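Local coordinates for protein ATP-dependent RNA helicase HrpB (Escherichia coli, PDB 6EUD) that hydrolyses ATP to ADP and phosphate as a bacterial DEAH/RHA-type helicase and probably binds single-stranded RNA, at residues 55-60 with 132-137; 109-114 with 368-373; 138-143 with 376-381; 363-368 with 405-410; 397-402 with 420-425. All blocks are in the same frame, centred on the assembly; numbering follows the deposited sequence.

How the contacts relate
From the N terminus, contact 1 closes a loop of about 70 residues inside the first RecA-like domain, joining strand 53-57 to helix 133-145. Before it closes, helix 106-113 has opened contact 2, which reaches to the end of helix 361-370, so contacts 1 and 2 cross. Contact 3 starts on helix 133-145, next to contact 1, and ends in the loop beyond helix 361-370; it crosses contact 2. Contact 4 begins on helix 361-370, crosses contacts 2 and 3, and ends at a small hairpin. Contact 5 crosses contact 4 and joins helix 386-398 to helix 421-429. None is nested. Together they tie the first RecA-like domain to helix 361-370 and thence to the hairpin and helices after it.

Contact 1: residues 55-60 with 132-137; sequences ILLEPR and SLQADL
The flat carboxamide of Gln134 has a methyl of Leu57 above its plane: CD1 of Leu57 sits 3.6 Å from OE1 of Gln134, nearer the oxygen end of the group than its carbon. NE2 of Gln134 points toward the backbone oxygen of Pro59, but 3.7 Å between NE2 and that O is a polar approach and not a bond. The second flat group, the Arg60 guanidinium, carries CG of its own neighbour Pro59 over one face. Gln134 gets this far because its chain is extended (chi1 -179°, chi2 -172°). A long amide suits this place, since it can pass its flat end under a leucine methyl, crossing that side chain, while OE1 accepts a hydrogen bond from the backbone N of Gly105. The other Leu57 methyl, CD2, rests 4.1 Å from CB of Ala135, whose small side chain allows the helix to come close to the strand. Ser132 starts that helix as its N-cap, with OG accepting from Ala135 N at 3.0 Å. This is a sheet-helix contact of the first RecA-like domain, joining the strand that runs into the Pro-Arg-Arg sequence of helicase motif Ia to the helix just after the DEFH box.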
# COMPACT_ATOMS: atom_id res chain seq x y z
N ILE A 55 -6.72 13.24 -27.21
CA ILE A 55 -7.11 12.04 -26.49
C ILE A 55 -7.91 12.40 -25.24
O ILE A 55 -7.52 13.30 -24.49
CB ILE A 55 -5.91 11.19 -26.07
CG1 ILE A 55 -4.94 10.99 -27.24
CG2 ILE A 55 -6.38 9.85 -25.54
CD1 ILE A 55 -5.47 10.12 -28.35
N LEU A 56 -9.03 11.70 -25.04
CA LEU A 56 -9.90 11.95 -23.90
C LEU A 56 -10.04 10.70 -23.04
O LEU A 56 -10.79 9.78 -23.40
CB LEU A 56 -11.28 12.42 -24.37
CG LEU A 56 -12.30 12.72 -23.27
CD1 LEU A 56 -11.78 13.83 -22.36
CD2 LEU A 56 -13.63 13.10 -23.88
N LEU A 57 -9.31 10.68 -21.92
CA LEU A 57 -9.35 9.56 -20.97
C LEU A 57 -10.59 9.62 -20.10
O LEU A 57 -10.90 10.67 -19.54
CB LEU A 57 -8.10 9.55 -20.07
CG LEU A 57 -8.10 8.48 -18.96
CD1 LEU A 57 -8.08 7.09 -19.56
CD2 LEU A 57 -6.93 8.65 -17.99
N GLU A 58 -11.29 8.49 -19.99
CA GLU A 58 -12.44 8.39 -19.10
C GLU A 58 -12.20 7.27 -18.09
O GLU A 58 -11.59 6.26 -18.42
CB GLU A 58 -13.71 8.14 -19.91
CG GLU A 58 -14.06 9.27 -20.89
CD GLU A 58 -14.48 10.56 -20.19
OE1 GLU A 58 -14.98 10.46 -19.05
OE2 GLU A 58 -14.32 11.65 -20.78
N PRO A 59 -12.69 7.43 -16.86
CA PRO A 59 -12.34 6.52 -15.76
C PRO A 59 -12.90 5.11 -15.92
O PRO A 59 -12.23 4.17 -15.55
CB PRO A 59 -12.96 7.19 -14.54
CG PRO A 59 -14.14 7.96 -15.10
CD PRO A 59 -13.71 8.42 -16.46
N ARG A 60 -14.10 4.96 -16.46
CA ARG A 60 -14.63 3.62 -16.69
C ARG A 60 -15.17 3.45 -18.09
O ARG A 60 -15.35 4.42 -18.82
CB ARG A 60 -15.74 3.29 -15.69
CG ARG A 60 -15.25 3.04 -14.28
CD ARG A 60 -16.37 3.32 -13.30
NE ARG A 60 -16.92 4.66 -13.53
CZ ARG A 60 -16.50 5.75 -12.91
NH1 ARG A 60 -15.53 5.67 -12.01
NH2 ARG A 60 -17.05 6.93 -13.18
N SER A 132 -8.12 8.27 -9.78
CA SER A 132 -7.83 6.89 -10.13
C SER A 132 -6.32 6.71 -10.28
O SER A 132 -5.58 7.67 -10.60
CB SER A 132 -8.57 6.49 -11.41
OG SER A 132 -8.21 7.32 -12.50
N LEU A 133 -5.88 5.50 -9.99
CA LEU A 133 -4.50 5.09 -10.23
C LEU A 133 -4.20 5.21 -11.71
O LEU A 133 -3.11 5.59 -12.09
CB LEU A 133 -4.26 3.65 -9.77
CG LEU A 133 -2.84 3.16 -10.05
CD1 LEU A 133 -1.86 4.13 -9.43
CD2 LEU A 133 -2.65 1.77 -9.47
N GLN A 134 -5.19 4.91 -12.53
CA GLN A 134 -5.05 5.00 -13.97
C GLN A 134 -4.76 6.42 -14.42
O GLN A 134 -3.84 6.64 -15.20
CB GLN A 134 -6.31 4.49 -14.67
CG GLN A 134 -6.21 4.53 -16.17
CD GLN A 134 -7.52 4.22 -16.86
OE1 GLN A 134 -7.55 3.87 -18.04
NE2 GLN A 134 -8.62 4.37 -16.12
N ALA A 135 -5.52 7.39 -13.92
CA ALA A 135 -5.33 8.77 -14.37
C ALA A 135 -4.08 9.42 -13.76
O ALA A 135 -3.48 10.31 -14.36
CB ALA A 135 -6.56 9.61 -14.05
N ASP A 136 -3.69 8.97 -12.57
CA ASP A 136 -2.46 9.43 -11.95
C ASP A 136 -1.26 8.96 -12.77
O ASP A 136 -0.35 9.74 -13.07
CB ASP A 136 -2.34 8.91 -10.52
CG ASP A 136 -3.09 9.78 -9.50
OD1 ASP A 136 -3.93 10.64 -9.90
OD2 ASP A 136 -2.87 9.58 -8.29
N LEU A 137 -1.28 7.69 -13.14
CA LEU A 137 -0.22 7.13 -13.96
C LEU A 137 -0.17 7.85 -15.31
O LEU A 137 0.90 8.26 -15.75
CB LEU A 137 -0.41 5.63 -14.14
CG LEU A 137 0.61 4.98 -15.07
CD1 LEU A 137 2.03 5.35 -14.63
CD2 LEU A 137 0.42 3.47 -15.14

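Contact 2: residues 109-114 with 368-373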
# COMPACT_ATOMS: atom_id res chain seq x y z
N ARG A 109 -1.18 2.08 -22.51
CA ARG A 109 -0.64 1.32 -23.65
C ARG A 109 -0.10 2.21 -24.77
O ARG A 109 1.01 1.99 -25.26
CB ARG A 109 -1.71 0.39 -24.23
CG ARG A 109 -2.01 -0.81 -23.34
CD ARG A 109 -0.72 -1.38 -22.80
NE ARG A 109 -0.90 -1.78 -21.42
CZ ARG A 109 0.06 -1.78 -20.51
NH1 ARG A 109 1.29 -1.41 -20.83
NH2 ARG A 109 -0.21 -2.16 -19.27
N MET A 110 -0.88 3.21 -25.15
CA MET A 110 -0.52 4.15 -26.21
C MET A 110 0.80 4.87 -25.94
O MET A 110 1.65 4.98 -26.82
CB MET A 110 -1.65 5.17 -26.41
CG MET A 110 -2.96 4.56 -26.88
SD MET A 110 -4.34 5.72 -26.97
CE MET A 110 -3.65 7.00 -28.01
N ILE A 111 0.97 5.36 -24.71
CA ILE A 111 2.18 6.07 -24.32
C ILE A 111 3.38 5.11 -24.24
O ILE A 111 4.51 5.49 -24.56
CB ILE A 111 1.99 6.80 -22.97
CG1 ILE A 111 0.76 7.72 -23.05
CG2 ILE A 111 3.22 7.61 -22.62
CD1 ILE A 111 0.48 8.48 -21.79
N GLN A 112 3.14 3.87 -23.82
CA GLN A 112 4.21 2.88 -23.73
C GLN A 112 4.76 2.54 -25.09
O GLN A 112 5.97 2.35 -25.25
CB GLN A 112 3.72 1.60 -23.04
CG GLN A 112 3.47 1.75 -21.56
CD GLN A 112 4.75 1.83 -20.75
OE1 GLN A 112 5.84 1.92 -21.29
NE2 GLN A 112 4.61 1.76 -19.43
N ARG A 113 3.87 2.44 -26.08
CA ARG A 113 4.27 2.09 -27.44
C ARG A 113 4.85 3.29 -28.18
O ARG A 113 5.85 3.16 -28.89
CB ARG A 113 3.11 1.51 -28.23
CG ARG A 113 2.69 0.14 -27.80
CD ARG A 113 1.41 -0.28 -28.49
NE ARG A 113 1.19 0.44 -29.75
CZ ARG A 113 1.74 0.12 -30.92
NH1 ARG A 113 2.55 -0.94 -31.03
NH2 ARG A 113 1.47 0.84 -32.00
N ASP A 114 4.22 4.45 -28.01
CA ASP A 114 4.69 5.67 -28.65
C ASP A 114 4.90 6.76 -27.62
O ASP A 114 4.01 7.57 -27.38
CB ASP A 114 3.70 6.15 -29.71
CG ASP A 114 4.23 7.33 -30.50
OD1 ASP A 114 5.46 7.58 -30.47
OD2 ASP A 114 3.41 8.02 -31.16
N LEU A 368 8.88 0.41 -14.83
CA LEU A 368 10.09 -0.29 -15.29
C LEU A 368 10.18 -0.32 -16.82
O LEU A 368 11.21 0.03 -17.40
CB LEU A 368 10.15 -1.71 -14.73
CG LEU A 368 10.45 -1.84 -13.23
CD1 LEU A 368 10.12 -3.24 -12.76
CD2 LEU A 368 11.90 -1.50 -12.92
N GLN A 369 9.08 -0.73 -17.46
CA GLN A 369 8.96 -0.71 -18.92
C GLN A 369 9.11 0.73 -19.45
O GLN A 369 9.63 0.95 -20.53
CB GLN A 369 7.60 -1.29 -19.35
CG GLN A 369 7.40 -1.39 -20.86
CD GLN A 369 5.95 -1.70 -21.23
OE1 GLN A 369 5.05 -1.59 -20.40
NE2 GLN A 369 5.73 -2.09 -22.48
N TRP A 370 8.65 1.71 -18.68
CA TRP A 370 8.79 3.11 -19.08
C TRP A 370 10.26 3.53 -19.01
O TRP A 370 10.68 4.48 -19.67
CB TRP A 370 7.91 4.02 -18.20
CG TRP A 370 7.90 5.46 -18.63
CD1 TRP A 370 8.35 6.54 -17.91
CD2 TRP A 370 7.44 5.99 -19.89
NE1 TRP A 370 8.19 7.70 -18.64
CE2 TRP A 370 7.63 7.39 -19.85
CE3 TRP A 370 6.87 5.41 -21.03
CZ2 TRP A 370 7.28 8.22 -20.92
CZ3 TRP A 370 6.52 6.24 -22.08
CH2 TRP A 370 6.73 7.63 -22.02
N GLY A 371 11.04 2.82 -18.20
CA GLY A 371 12.45 3.09 -18.08
C GLY A 371 12.78 3.74 -16.76
O GLY A 371 13.92 4.12 -16.50
N CYS A 372 11.77 3.87 -15.92
CA CYS A 372 11.92 4.49 -14.61
C CYS A 372 12.51 3.47 -13.63
O CYS A 372 11.95 2.39 -13.44
CB CYS A 372 10.56 5.01 -14.13
SG CYS A 372 10.57 5.99 -12.62
N SER A 373 13.64 3.80 -13.02
CA SER A 373 14.28 2.88 -12.08
C SER A 373 13.71 3.01 -10.66
O SER A 373 13.74 2.05 -9.89
CB SER A 373 15.80 3.09 -12.06
OG SER A 373 16.15 4.42 -11.75
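Trp370 and Gln369 both swing toward helix 106-113, each with CG anti to the backbone N (chi1 -175° in Trp370), while Gln112 comes to meet them by folding back at chi2 (-74°). The two glutamine amides then stack, their planes 18° apart, with OE1 of Gln369 3.5 Å from CD of Gln112. Flat, polar and flexible, glutamines suit such a partly exposed meeting place. The stack is no hydrogen-bonded pair: NE2 of Gln112 donates instead to the backbone oxygen of Glu366, which fixes the rotation of its amide. Arg109 brings NH1 to 3.8 Å from OE1 of Gln369, near the guanidinium plane, but its principal partner is the carboxylate of Glu366, in a salt bridge whose modelled length is too short to be taken literally.

The Gln112 amide is sandwiched: Gln369 is stacked on one face and the indole edge stands steeply against the other, with OE1 of Gln112 in the ring plane 3.6 Å from CE3 of Trp370. CZ3 of Trp370 lies 3.3 Å from the backbone O of Ile111, so both oxygens approach the weakly positive C-H rim. CG2 of Ile111 packs 3.6 Å from CH2 of Trp370, and Leu141 of helix 133-145 adds further apolar cover to the indole. Just beyond, Gly371 takes a positive phi and ends helix 361-370 in a Schellman motif, a backbone turn that suits glycine. The arrangement is a helix-to-helix-end interface, joining the first RecA-like domain to helix 361-370, which probably links the second RecA-like domain to the C-terminal modules, as in DEAH/RHA helicases.

Contact 3: residues 138-143 with 376-381; sequences ALALLL and AQMSWL
A single water grips both sides: it accepts from the backbone N of Ser379 at 2.6 Å and donates to the backbone O of Ala140 at 3.0 Å. It thereby bridges helix 133-145 of the first RecA-like domain and the irregular loop after helix 361-370, whose Trp-Leu pair probably corresponds to the start of the aromatic-Leu-Asp-Pro-Pro stretch of DEAH/RHA helicases. Ala140 is the centre of the apolar part. Its methyl faces the loop, and its small size suits the close approach of the backbones, CA of Ala140 lying 5.5 Å from CA of Ser379.

Met378 curls round on this methyl, bent at chi2 (-84°) and again at chi3, so that its terminal CE stands 3.7 Å from CB of Ala140 and also touches CD2 of Leu141. A flexible thioether can bend to set its methyl against both Ala140 and Leu141. At the outer side, CD1 of Leu143 meets CB of Ser379. The indole of Trp380, whose NE1 donates to the backbone O of Pro375, offers a broad apolar face: CB of Ala140 sits over its six-membered ring as a CH-pi contact, 3.9 Å from the centroid and 12° off the ring normal.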
# COMPACT_ATOMS: atom_id res chain seq x y z
N ALA A 138 -1.32 8.06 -15.95
CA ALA A 138 -1.36 8.86 -17.19
C ALA A 138 -0.76 10.25 -17.01
O ALA A 138 0.00 10.71 -17.84
CB ALA A 138 -2.78 8.99 -17.70
N LEU A 139 -1.12 10.92 -15.92
CA LEU A 139 -0.57 12.24 -15.65
C LEU A 139 0.96 12.25 -15.55
O LEU A 139 1.62 13.10 -16.14
CB LEU A 139 -1.16 12.81 -14.36
CG LEU A 139 -0.65 14.22 -14.03
CD1 LEU A 139 -0.95 15.13 -15.20
CD2 LEU A 139 -1.29 14.75 -12.77
N ALA A 140 1.52 11.29 -14.81
CA ALA A 140 2.97 11.18 -14.62
C ALA A 140 3.73 10.93 -15.94
O ALA A 140 4.79 11.53 -16.18
CB ALA A 140 3.29 10.07 -13.62
N LEU A 141 3.18 10.04 -16.77
CA LEU A 141 3.78 9.73 -18.07
C LEU A 141 3.74 10.95 -18.97
O LEU A 141 4.74 11.33 -19.58
CB LEU A 141 3.07 8.55 -18.73
CG LEU A 141 3.24 7.24 -17.96
CD1 LEU A 141 2.29 6.18 -18.45
CD2 LEU A 141 4.67 6.77 -18.08
N LEU A 142 2.58 11.58 -19.03
CA LEU A 142 2.40 12.75 -19.89
C LEU A 142 3.28 13.95 -19.49
O LEU A 142 3.70 14.72 -20.35
CB LEU A 142 0.93 13.15 -19.90
CG LEU A 142 0.05 12.14 -20.64
CD1 LEU A 142 -1.42 12.40 -20.37
CD2 LEU A 142 0.37 12.19 -22.13
N LEU A 143 3.55 14.10 -18.20
CA LEU A 143 4.45 15.15 -17.75
C LEU A 143 5.91 14.81 -18.14
O LEU A 143 6.75 15.70 -18.27
CB LEU A 143 4.32 15.35 -16.25
CG LEU A 143 3.03 16.04 -15.77
CD1 LEU A 143 2.98 16.16 -14.24
CD2 LEU A 143 2.89 17.40 -16.43
N ALA A 376 10.00 7.54 -7.46
CA ALA A 376 10.17 8.92 -7.02
C ALA A 376 10.62 9.86 -8.14
O ALA A 376 10.35 11.06 -8.08
CB ALA A 376 11.15 8.98 -5.85
N GLN A 377 11.31 9.32 -9.15
CA GLN A 377 11.76 10.11 -10.30
C GLN A 377 10.61 10.81 -11.01
O GLN A 377 10.77 11.90 -11.55
CB GLN A 377 12.50 9.23 -11.30
CG GLN A 377 13.64 8.40 -10.73
CD GLN A 377 14.03 7.26 -11.66
OE1 GLN A 377 13.49 7.14 -12.76
NE2 GLN A 377 14.96 6.41 -11.23
N MET A 378 9.44 10.18 -11.02
CA MET A 378 8.25 10.73 -11.67
C MET A 378 7.61 11.81 -10.81
O MET A 378 7.92 11.91 -9.62
CB MET A 378 7.23 9.63 -11.96
CG MET A 378 7.83 8.33 -12.47
SD MET A 378 8.09 8.36 -14.24
CE MET A 378 6.40 8.48 -14.81
N SER A 379 6.69 12.57 -11.39
CA SER A 379 5.91 13.57 -10.65
C SER A 379 4.51 13.06 -10.31
O SER A 379 3.64 12.99 -11.18
CB SER A 379 5.82 14.87 -11.44
OG SER A 379 7.10 15.49 -11.59
N TRP A 380 4.30 12.71 -9.05
CA TRP A 380 3.00 12.24 -8.59
C TRP A 380 2.27 13.30 -7.79
O TRP A 380 2.91 14.15 -7.18
CB TRP A 380 3.17 10.99 -7.72
CG TRP A 380 3.94 9.99 -8.41
CD1 TRP A 380 5.28 9.81 -8.33
CD2 TRP A 380 3.45 9.04 -9.35
NE1 TRP A 380 5.66 8.79 -9.15
CE2 TRP A 380 4.55 8.29 -9.79
CE3 TRP A 380 2.18 8.74 -9.85
CZ2 TRP A 380 4.42 7.25 -10.71
CZ3 TRP A 380 2.05 7.70 -10.76
CH2 TRP A 380 3.16 6.97 -11.18
N LEU A 381 0.94 13.28 -7.80
CA LEU A 381 0.23 14.11 -6.84
C LEU A 381 0.50 13.49 -5.49
O LEU A 381 0.81 14.18 -4.53
CB LEU A 381 -1.28 14.18 -7.12
CG LEU A 381 -1.80 15.38 -7.91
CD1 LEU A 381 -3.30 15.52 -7.72
CD2 LEU A 381 -1.12 16.63 -7.44
O HOH W 1 6.53 12.57 -13.99

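Contact 4: residues 363-368 with 405-410; sequences LLMELL and ERLSAQ
Leu407 fits its branched end between two side chains of helix 361-370, one turn apart. Its CG lies 3.8 Å from CB of Leu368, and its CD2 reaches both CD1 of Leu368, at 3.9 Å, and the sulfur of Met365, where SD to CD2 of Leu407 is 3.7 Å. The Met365 chain leaves the helix opposite the backbone nitrogen (chi1 -179°) and then bends at chi2 (71°) and chi3, which carries SD across Leu407 at roughly a right angle. A methionine suits this spot because its pliant chain can pack against Leu407, Leu396, Ala401 and Ala415 at once.

Leu407 belongs to the second strand of a two-stranded antiparallel hairpin, 402-403 with 406-407, set between helices 386-398 and 409-417. That order, with the Leu-Ser-Ala-Gln-Gly sequence starting here, is consistent with the winged-helix module that follows the two RecA-like domains in DEAH/RHA helicases. Helix 361-370 thus lies against the hairpin and the helices beside it.

Toward the hairpin's turn the contact becomes more polar. CD2 of Leu368 comes to 3.5 Å from the backbone O of Glu405, the methyl meeting the oxygen end of the carbonyl, while the Glu405 carboxylate serves Lys393 in a salt bridge. Arg406 turns its side chain away from helix 361-370 and offers its backbone, CA lying 4.5 Å from CD2 of Leu368. Directly after Leu407, Ser408 is the N-cap of helix 409-417: its OG is hydrogen-bonded to the backbone N of Gly411 and also to the backbone O of Gly400.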
# COMPACT_ATOMS: atom_id res chain seq x y z
N LEU A 363 1.67 -1.13 -11.64
CA LEU A 363 2.28 0.18 -11.76
C LEU A 363 3.80 0.08 -11.85
O LEU A 363 4.44 0.76 -12.65
CB LEU A 363 1.88 1.05 -10.58
CG LEU A 363 2.61 2.38 -10.45
CD1 LEU A 363 2.39 3.22 -11.70
CD2 LEU A 363 2.06 3.11 -9.24
N LEU A 364 4.36 -0.78 -11.01
CA LEU A 364 5.81 -0.96 -10.99
C LEU A 364 6.27 -1.54 -12.32
O LEU A 364 7.30 -1.15 -12.86
CB LEU A 364 6.21 -1.86 -9.81
CG LEU A 364 7.69 -2.06 -9.47
CD1 LEU A 364 8.34 -0.71 -9.25
CD2 LEU A 364 7.84 -2.95 -8.23
N MET A 365 5.49 -2.48 -12.84
CA MET A 365 5.76 -3.08 -14.13
C MET A 365 5.71 -2.00 -15.22
O MET A 365 6.57 -1.98 -16.08
CB MET A 365 4.75 -4.20 -14.40
CG MET A 365 4.92 -4.94 -15.71
SD MET A 365 6.36 -5.99 -15.73
CE MET A 365 5.94 -7.13 -14.45
N GLU A 366 4.75 -1.08 -15.15
CA GLU A 366 4.68 0.03 -16.11
C GLU A 366 5.86 0.99 -16.04
O GLU A 366 6.43 1.35 -17.08
CB GLU A 366 3.40 0.86 -15.90
CG GLU A 366 2.11 0.10 -16.12
CD GLU A 366 1.84 -0.25 -17.59
OE1 GLU A 366 2.71 -0.05 -18.46
OE2 GLU A 366 0.72 -0.73 -17.85
N LEU A 367 6.22 1.41 -14.83
CA LEU A 367 7.35 2.32 -14.63
C LEU A 367 8.67 1.70 -15.11
O LEU A 367 9.48 2.38 -15.73
CB LEU A 367 7.46 2.73 -13.16
CG LEU A 367 6.25 3.47 -12.59
CD1 LEU A 367 6.45 3.80 -11.12
CD2 LEU A 367 5.96 4.74 -13.40
N LEU A 368 8.88 0.41 -14.83
CA LEU A 368 10.09 -0.29 -15.29
C LEU A 368 10.18 -0.32 -16.82
O LEU A 368 11.21 0.03 -17.40
CB LEU A 368 10.15 -1.71 -14.73
CG LEU A 368 10.45 -1.84 -13.23
CD1 LEU A 368 10.12 -3.24 -12.76
CD2 LEU A 368 11.90 -1.50 -12.92
N GLU A 405 17.59 -4.58 -10.63
CA GLU A 405 16.65 -3.48 -10.45
C GLU A 405 15.90 -3.20 -11.75
O GLU A 405 15.10 -2.27 -11.84
CB GLU A 405 17.38 -2.21 -9.99
CG GLU A 405 18.07 -2.33 -8.64
CD GLU A 405 17.09 -2.41 -7.48
OE1 GLU A 405 16.72 -1.34 -6.95
OE2 GLU A 405 16.69 -3.53 -7.10
N ARG A 406 16.17 -4.02 -12.76
CA ARG A 406 15.53 -3.87 -14.05
C ARG A 406 14.64 -5.06 -14.34
O ARG A 406 14.58 -6.03 -13.57
CB ARG A 406 16.57 -3.70 -15.15
CG ARG A 406 17.41 -2.43 -15.03
CD ARG A 406 18.68 -2.48 -15.90
NE ARG A 406 18.42 -2.38 -17.33
CZ ARG A 406 18.30 -3.43 -18.15
NH1 ARG A 406 18.39 -4.66 -17.69
NH2 ARG A 406 18.07 -3.23 -19.45
N LEU A 407 13.95 -5.00 -15.47
CA LEU A 407 13.13 -6.11 -15.93
C LEU A 407 14.02 -7.21 -16.46
O LEU A 407 14.99 -6.94 -17.18
CB LEU A 407 12.16 -5.66 -17.02
CG LEU A 407 10.87 -4.94 -16.63
CD1 LEU A 407 10.09 -4.59 -17.89
CD2 LEU A 407 10.03 -5.79 -15.67
N SER A 408 13.70 -8.44 -16.11
CA SER A 408 14.38 -9.58 -16.70
C SER A 408 13.92 -9.77 -18.14
O SER A 408 13.08 -9.02 -18.63
CB SER A 408 14.11 -10.86 -15.90
OG SER A 408 12.77 -11.27 -16.09
N ALA A 409 14.46 -10.78 -18.80
CA ALA A 409 14.02 -11.13 -20.13
C ALA A 409 12.53 -11.51 -20.13
O ALA A 409 11.78 -11.10 -21.02
CB ALA A 409 14.86 -12.28 -20.68
N GLN A 410 12.10 -12.28 -19.14
CA GLN A 410 10.70 -12.67 -19.05
C GLN A 410 9.84 -11.47 -18.66
O GLN A 410 8.73 -11.29 -19.18
CB GLN A 410 10.54 -13.82 -18.07
CG GLN A 410 11.23 -15.11 -18.54
CD GLN A 410 10.60 -15.74 -19.79
OE1 GLN A 410 11.05 -15.51 -20.92
NE2 GLN A 410 9.59 -16.59 -19.59

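Contact 5: residues 397-402 with 420-425; sequences QMLGAL and DPRLAA
Leu399 carries most of this contact, spreading its two methyls over the first turns of helix 421-429. CD1 lies 3.8 Å from CA of Arg422 and equally near the backbone O of Pro421. CD2 of Leu399 goes to the next turn, 3.9 Å from CB of Ala425. This rotamer (chi1 -62°, chi2 173°) directs CD1 to the main chain and CD2 to Ala425. Ala425 suits its position because a lone methyl admits the leucine close to the helix; CB of Leu399 also touches CB of Ala425.

Arg422 contributes mainly its aliphatic part, with CG 4.0 Å from CD1 of Leu399. Its charged end passes on to other partners: NH2 forms a salt bridge with Asp501 and NE makes a weak hydrogen bond to the backbone O of Ala498. A long side chain with an apolar stem and a charged tip is thus suited to a largely buried place where a carboxylate waits at the end. CE of Met398 approaches NH2 of Arg422 obliquely, at 4.1 Å.

Both helix ends are defined by recognised backbone motifs. Gly400, with a phi of 73°, closes helix 386-398 in a Schellman motif and turns the chain toward the hairpin. Asp420 is the N-cap of helix 421-429, its OD2 accepting from Leu423 N at 3.2 Å, and Pro421 occupies the first turn, where its missing N-H costs nothing. A helix end packed on a helix start, with the hairpin and helix 409-417 between them in the chain, is consistent with the junction between the winged-helix module and the ratchet-like helices that follow it in DEAH/RHA helicases.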
# COMPACT_ATOMS: atom_id res chain seq x y z
N GLN A 397 9.62 -10.24 -8.11
CA GLN A 397 10.70 -11.20 -7.91
C GLN A 397 10.17 -12.63 -7.95
O GLN A 397 10.69 -13.47 -8.68
CB GLN A 397 11.42 -10.93 -6.59
CG GLN A 397 12.47 -9.84 -6.70
CD GLN A 397 12.78 -9.15 -5.39
OE1 GLN A 397 12.22 -9.47 -4.34
NE2 GLN A 397 13.67 -8.16 -5.44
N MET A 398 9.11 -12.90 -7.18
CA MET A 398 8.48 -14.22 -7.18
C MET A 398 8.12 -14.66 -8.61
O MET A 398 8.25 -15.84 -8.95
CB MET A 398 7.22 -14.22 -6.29
CG MET A 398 6.62 -15.62 -6.03
SD MET A 398 4.94 -15.67 -5.38
CE MET A 398 3.97 -15.59 -6.88
N LEU A 399 7.66 -13.72 -9.42
CA LEU A 399 7.20 -14.01 -10.78
C LEU A 399 8.33 -14.12 -11.79
O LEU A 399 8.11 -14.45 -12.95
CB LEU A 399 6.19 -12.94 -11.23
CG LEU A 399 4.91 -12.86 -10.38
CD1 LEU A 399 4.06 -11.68 -10.79
CD2 LEU A 399 4.10 -14.19 -10.43
N GLY A 400 9.55 -13.83 -11.34
CA GLY A 400 10.73 -13.85 -12.21
C GLY A 400 10.85 -12.70 -13.20
O GLY A 400 11.55 -12.81 -14.21
N ALA A 401 10.17 -11.59 -12.92
CA ALA A 401 10.13 -10.45 -13.82
C ALA A 401 11.35 -9.52 -13.67
O ALA A 401 11.62 -8.67 -14.53
CB ALA A 401 8.83 -9.66 -13.60
N LEU A 402 12.08 -9.67 -12.57
CA LEU A 402 13.14 -8.72 -12.25
C LEU A 402 14.52 -9.31 -12.41
O LEU A 402 14.75 -10.46 -12.06
CB LEU A 402 12.99 -8.21 -10.82
CG LEU A 402 11.80 -7.34 -10.43
CD1 LEU A 402 11.95 -6.93 -8.98
CD2 LEU A 402 11.70 -6.12 -11.33
N ASP A 420 -2.43 -7.81 -16.01
CA ASP A 420 -2.06 -7.96 -14.61
C ASP A 420 -0.80 -8.83 -14.55
O ASP A 420 -0.78 -9.90 -15.16
CB ASP A 420 -3.15 -8.59 -13.77
CG ASP A 420 -2.62 -9.06 -12.41
OD1 ASP A 420 -2.56 -8.25 -11.46
OD2 ASP A 420 -2.23 -10.23 -12.31
N PRO A 421 0.24 -8.38 -13.81
CA PRO A 421 1.55 -9.04 -13.79
C PRO A 421 1.53 -10.53 -13.46
O PRO A 421 2.23 -11.28 -14.13
CB PRO A 421 2.31 -8.27 -12.71
CG PRO A 421 1.73 -6.89 -12.80
CD PRO A 421 0.26 -7.10 -13.08
N ARG A 422 0.75 -10.96 -12.48
CA ARG A 422 0.62 -12.38 -12.18
C ARG A 422 0.08 -13.13 -13.41
O ARG A 422 0.59 -14.17 -13.79
CB ARG A 422 -0.28 -12.60 -10.95
CG ARG A 422 0.29 -11.99 -9.65
CD ARG A 422 -0.70 -12.05 -8.44
NE ARG A 422 -0.30 -13.08 -7.51
CZ ARG A 422 0.09 -12.89 -6.26
NH1 ARG A 422 0.09 -11.69 -5.71
NH2 ARG A 422 0.45 -13.93 -5.54
N LEU A 423 -0.94 -12.58 -14.06
CA LEU A 423 -1.50 -13.22 -15.24
C LEU A 423 -0.53 -13.18 -16.44
O LEU A 423 -0.42 -14.14 -17.21
CB LEU A 423 -2.84 -12.58 -15.61
CG LEU A 423 -3.98 -12.68 -14.56
CD1 LEU A 423 -5.32 -12.19 -15.14
CD2 LEU A 423 -4.11 -14.10 -13.97
N ALA A 424 0.17 -12.06 -16.60
CA ALA A 424 1.17 -11.91 -17.65
C ALA A 424 2.30 -12.92 -17.46
O ALA A 424 2.77 -13.51 -18.44
CB ALA A 424 1.74 -10.49 -17.66
N ALA A 425 2.73 -13.09 -16.21
CA ALA A 425 3.77 -14.05 -15.84
C ALA A 425 3.35 -15.46 -16.25
O ALA A 425 4.15 -16.23 -16.81
CB ALA A 425 4.04 -13.98 -14.34